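Low molecular weight phosphotyrosine phosphatase family protein (Streptococcus pyogenes, PDB 5GOT) probably hydrolyses the phosphate ester of phosphotyrosine in proteins, as a low molecular weight protein tyrosine phosphatase. Local coordinates at residues Q52-L55 against K56-I60; D86-N89 against V90-L93. One frame throughout, in Å; residues are numbered along the deposited sequence.

Interaction 1 (Q52-L55 against K56-I60)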
loop_
_atom_site.group_PDB
_atom_site.type_symbol
_atom_site.label_atom_id
_atom_site.label_comp_id
_atom_site.label_asym_id
_atom_site.label_seq_id
_atom_site.Cartn_x
_atom_site.Cartn_y
_atom_site.Cartn_z
ATOM N N GLN A 52 -12.741 -3.777 -3.477
ATOM C CA GLN A 52 -12.990 -4.761 -4.529
ATOM C C GLN A 52 -13.792 -4.146 -5.670
ATOM O O GLN A 52 -13.431 -4.278 -6.848
ATOM C CB GLN A 52 -13.716 -5.982 -3.949
ATOM C CG GLN A 52 -12.876 -6.792 -2.967
ATOM C CD GLN A 52 -13.325 -8.243 -2.884
ATOM O OE1 GLN A 52 -13.542 -8.895 -3.902
ATOM N NE2 GLN A 52 -13.462 -8.749 -1.675
ATOM N N SER A 53 -14.881 -3.450 -5.334
ATOM C CA SER A 53 -15.714 -2.828 -6.360
ATOM C C SER A 53 -14.919 -1.832 -7.191
ATOM O O SER A 53 -15.032 -1.802 -8.425
ATOM C CB SER A 53 -16.909 -2.141 -5.707
ATOM O OG SER A 53 -17.666 -1.446 -6.681
ATOM N N ILE A 54 -14.113 -1.001 -6.534
ATOM C CA ILE A 54 -13.298 -0.038 -7.262
ATOM C C ILE A 54 -12.359 -0.749 -8.227
ATOM O O ILE A 54 -12.245 -0.366 -9.399
ATOM C CB ILE A 54 -12.531 0.860 -6.273
ATOM C CG1 ILE A 54 -13.298 2.161 -6.098
ATOM C CG2 ILE A 54 -11.114 1.105 -6.737
ATOM C CD1 ILE A 54 -13.442 2.958 -7.383
ATOM N N LEU A 55 -11.680 -1.804 -7.757
ATOM C CA LEU A 55 -10.690 -2.469 -8.600
ATOM C C LEU A 55 -11.353 -3.144 -9.797
ATOM O O LEU A 55 -10.814 -3.119 -10.912
ATOM C CB LEU A 55 -9.878 -3.481 -7.778
ATOM C CG LEU A 55 -9.000 -2.982 -6.609
ATOM C CD1 LEU A 55 -8.484 -4.149 -5.788
ATOM C CD2 LEU A 55 -7.829 -2.115 -7.074
ATOM N N LYS A 56 -12.526 -3.750 -9.588
ATOM C CA LYS A 56 -13.253 -4.343 -10.706
ATOM C C LYS A 56 -13.649 -3.275 -11.717
ATOM O O LYS A 56 -13.469 -3.453 -12.927
ATOM C CB LYS A 56 -14.489 -5.088 -10.200
ATOM C CG LYS A 56 -14.212 -6.353 -9.385
ATOM C CD LYS A 56 -15.510 -7.168 -9.257
ATOM C CE LYS A 56 -15.431 -8.274 -8.221
ATOM N NZ LYS A 56 -16.486 -8.134 -7.172
ATOM N N THR A 57 -14.170 -2.143 -11.228
ATOM C CA THR A 57 -14.627 -1.069 -12.109
ATOM C C THR A 57 -13.514 -0.589 -13.028
ATOM O O THR A 57 -13.747 -0.300 -14.211
ATOM C CB THR A 57 -15.161 0.094 -11.274
ATOM O OG1 THR A 57 -16.341 -0.318 -10.586
ATOM C CG2 THR A 57 -15.482 1.299 -12.147
ATOM N N TYR A 58 -12.295 -0.489 -12.508
ATOM C CA TYR A 58 -11.171 -0.041 -13.307
ATOM C C TYR A 58 -10.359 -1.202 -13.870
ATOM O O TYR A 58 -9.274 -0.981 -14.411
ATOM C CB TYR A 58 -10.301 0.911 -12.480
ATOM C CG TYR A 58 -11.016 2.223 -12.225
ATOM C CD1 TYR A 58 -11.045 3.215 -13.195
ATOM C CD2 TYR A 58 -11.690 2.453 -11.034
ATOM C CE1 TYR A 58 -11.710 4.412 -12.980
ATOM C CE2 TYR A 58 -12.355 3.650 -10.804
ATOM C CZ TYR A 58 -12.369 4.623 -11.787
ATOM O OH TYR A 58 -13.024 5.820 -11.586
ATOM N N GLN A 59 -10.877 -2.428 -13.777
ATOM C CA GLN A 59 -10.243 -3.599 -14.382
ATOM C C GLN A 59 -8.804 -3.753 -13.891
ATOM O O GLN A 59 -7.862 -3.917 -14.672
ATOM C CB GLN A 59 -10.292 -3.520 -15.911
ATOM C CG GLN A 59 -11.676 -3.261 -16.484
ATOM C CD GLN A 59 -11.680 -3.271 -18.001
ATOM O OE1 GLN A 59 -11.827 -2.227 -18.641
ATOM N NE2 GLN A 59 -11.519 -4.455 -18.585
ATOM N N ILE A 60 -8.633 -3.674 -12.580
ATOM C CA ILE A 60 -7.332 -3.852 -11.953
ATOM C C ILE A 60 -7.326 -5.234 -11.319
ATOM O O ILE A 60 -8.085 -5.504 -10.381
ATOM C CB ILE A 60 -7.042 -2.746 -10.933
ATOM C CG1 ILE A 60 -7.014 -1.405 -11.662
ATOM C CG2 ILE A 60 -5.729 -3.019 -10.206
ATOM C CD1 ILE A 60 -6.333 -0.329 -10.929
#

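Interaction 2 (D86-N89 against V90-L93)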
loop_
_atom_site.group_PDB
_atom_site.type_symbol
_atom_site.label_atom_id
_atom_site.label_comp_id
_atom_site.label_asym_id
_atom_site.label_seq_id
_atom_site.Cartn_x
_atom_site.Cartn_y
_atom_site.Cartn_z
ATOM N N ASP A 86 -1.660 6.889 5.921
ATOM C CA ASP A 86 -1.818 8.206 6.530
ATOM C C ASP A 86 -0.870 8.303 7.721
ATOM O O ASP A 86 -0.200 7.335 8.087
ATOM C CB ASP A 86 -3.287 8.504 6.926
ATOM C CG ASP A 86 -3.816 7.627 8.088
ATOM O OD1 ASP A 86 -3.039 7.156 8.944
ATOM O OD2 ASP A 86 -5.056 7.438 8.162
ATOM N N SER A 87 -0.826 9.492 8.333
ATOM C CA SER A 87 0.167 9.752 9.371
ATOM C C SER A 87 -0.047 8.874 10.595
ATOM O O SER A 87 0.918 8.559 11.302
ATOM C CB SER A 87 0.141 11.226 9.771
ATOM O OG SER A 87 -1.086 11.548 10.391
ATOM N N ASP A 88 -1.294 8.487 10.881
ATOM C CA ASP A 88 -1.530 7.547 11.977
ATOM C C ASP A 88 -0.842 6.216 11.715
ATOM O O ASP A 88 -0.244 5.628 12.624
ATOM C CB ASP A 88 -3.029 7.319 12.192
ATOM C CG ASP A 88 -3.753 8.557 12.693
ATOM O OD1 ASP A 88 -3.145 9.333 13.461
ATOM O OD2 ASP A 88 -4.939 8.739 12.325
ATOM N N ASN A 89 -0.944 5.702 10.482
ATOM C CA ASN A 89 -0.259 4.450 10.172
ATOM C C ASN A 89 1.239 4.604 10.350
ATOM O O ASN A 89 1.917 3.698 10.847
ATOM C CB ASN A 89 -0.559 3.997 8.742
ATOM C CG ASN A 89 -2.028 3.982 8.426
ATOM O OD1 ASN A 89 -2.440 4.399 7.338
ATOM N ND2 ASN A 89 -2.835 3.483 9.365
ATOM N N VAL A 90 1.773 5.756 9.943
ATOM C CA VAL A 90 3.209 5.986 10.039
ATOM C C VAL A 90 3.654 5.979 11.496
ATOM O O VAL A 90 4.637 5.316 11.858
ATOM C CB VAL A 90 3.586 7.302 9.327
ATOM C CG1 VAL A 90 4.990 7.738 9.735
ATOM C CG2 VAL A 90 3.523 7.107 7.819
ATOM N N LYS A 91 2.935 6.708 12.356
ATOM C CA LYS A 91 3.296 6.767 13.773
ATOM C C LYS A 91 3.230 5.389 14.410
ATOM O O LYS A 91 4.147 4.976 15.129
ATOM C CB LYS A 91 2.372 7.725 14.530
ATOM C CG LYS A 91 2.376 9.158 14.052
ATOM C CD LYS A 91 1.281 9.962 14.758
ATOM C CE LYS A 91 0.827 11.167 13.921
ATOM N NZ LYS A 91 1.964 12.077 13.602
ATOM N N ASN A 92 2.144 4.660 14.151
ATOM C CA ASN A 92 1.994 3.341 14.750
ATOM C C ASN A 92 3.052 2.379 14.241
ATOM O O ASN A 92 3.563 1.556 15.009
ATOM C CB ASN A 92 0.591 2.804 14.488
ATOM C CG ASN A 92 -0.451 3.502 15.323
ATOM O OD1 ASN A 92 -0.214 3.803 16.489
ATOM N ND2 ASN A 92 -1.608 3.779 14.729
ATOM N N LEU A 93 3.413 2.480 12.955
ATOM C CA LEU A 93 4.480 1.634 12.425
ATOM C C LEU A 93 5.786 1.858 13.167
ATOM O O LEU A 93 6.549 0.909 13.393
ATOM C CB LEU A 93 4.677 1.891 10.935
ATOM C CG LEU A 93 3.721 1.145 9.996
ATOM C CD1 LEU A 93 3.754 1.789 8.608
ATOM C CD2 LEU A 93 4.103 -0.313 9.920
HETATM O O HOH W 1 -2.301 2.651 12.032
#

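Interaction 1 (Q52-L55 against K56-I60)
Leu55 and Ile60 make the buried side of this helix end: their side chains cross at a slant, methyl to methyl, with Leu55 CD2 3.9 Å from Ile60 CG2, and both also rest on Val21 of helix 14-23, a place that suits bulky aliphatic residues. On the neighbouring face of the helix, Ile54 and Tyr58, one turn apart, run side by side in the same direction. The methyl Ile54 CD1 meets the edge of the phenol ring in its plane, 3.7 Å from Tyr58 CE2, while Thr57 CG2 sits above one face, offset toward the rim. Tyr58 also stacks on Tyr126 and hydrogen-bonds through its hydroxyl to Glu123, which holds the ring against helix 122-140. The helix ends in a Schellman motif: Gln59, at C-prime, has a positive phi (56°) that turns the chain so that Ile60 N reaches back to Leu55 O at 2.8 Å in an almost straight bond (178°), and Gln59 N bonds to Lys56 O. The other flank is exposed and looser. There Thr57 OG1, placed beside its own backbone N (chi1 -66°), adds a second donor at Ser53 O, 2.9 Å away and above the carbonyl plane, to the normal helical bond from Thr57 N, which arrives from the opposite face. Lys56 CG passes 3.4 Å from Gln52 O, whereas the Gln52 amide turns to Tyr62 and to the carbonyl of Ile47.

Interaction 2 (D86-N89 against V90-L93)
Lys91 folds its aliphatic chain back over the first turn of the helix, with CG 3.2 Å from Ser87 O and CE 4.0 Å from Ser87 OG, so the long side chain runs alongside the small serine. Its ammonium stays well apart from the neighbouring carboxylate, Asp88 OD1 lying 5.8 Å from Lys91 NZ. On another flank the amides of Asn89 and Asn92 are joined through one water, which accepts from Asn89 ND2 at 2.8 Å and from Asn92 ND2 at 3.0 Å. The far branch of the Asn89 amide serves the helix start, where Asp86 and Asn89 form a capping box. With CG beside its own backbone N (chi1 -51°), Asn89 sends OD1 back to Asp86 N, a bent bond of 139° whose donor is tilted from the amide plane. In return Asp86 OD1 reaches forward to accept a hydrogen bond from Asn89 N at 3.0 Å, nearly head-on to the C-O bond; short carboxylate and amide side chains suit these two reaches. Asp86 OD2 forms a salt bridge with Arg14, and Asn89 touches Cys8, so the box borders what is, from the family's C-X5-R signature, probably the phosphate-binding P-loop. Val90 and Leu93 carry the apolar face to the sheet, both touching Ile105.

How the interactions relate
Interaction 1 comes first along the chain, at the C-terminal end of helix 49-57, and interaction 2 follows at the N-terminal end of helix 87-96. Their centres are 26 Å apart and their nearest atoms about 17 Å, on opposite sides of the chain's centre, so neither touches the other. Both helices belong to one alpha/beta fold built on the parallel sheet 31-37, 2-8, 81-84 and 105-107. Interaction 1 lies against helices 14-23 and 122-140; interaction 2 belongs to the beta-alpha-beta unit from strand 81-84 to strand 105-107. Helix 14-23 links them indirectly: its N-terminal end, at Arg14, probably follows the P-loop, placing interaction 2 near the likely active site, while interaction 1 packs farther along, on Val21.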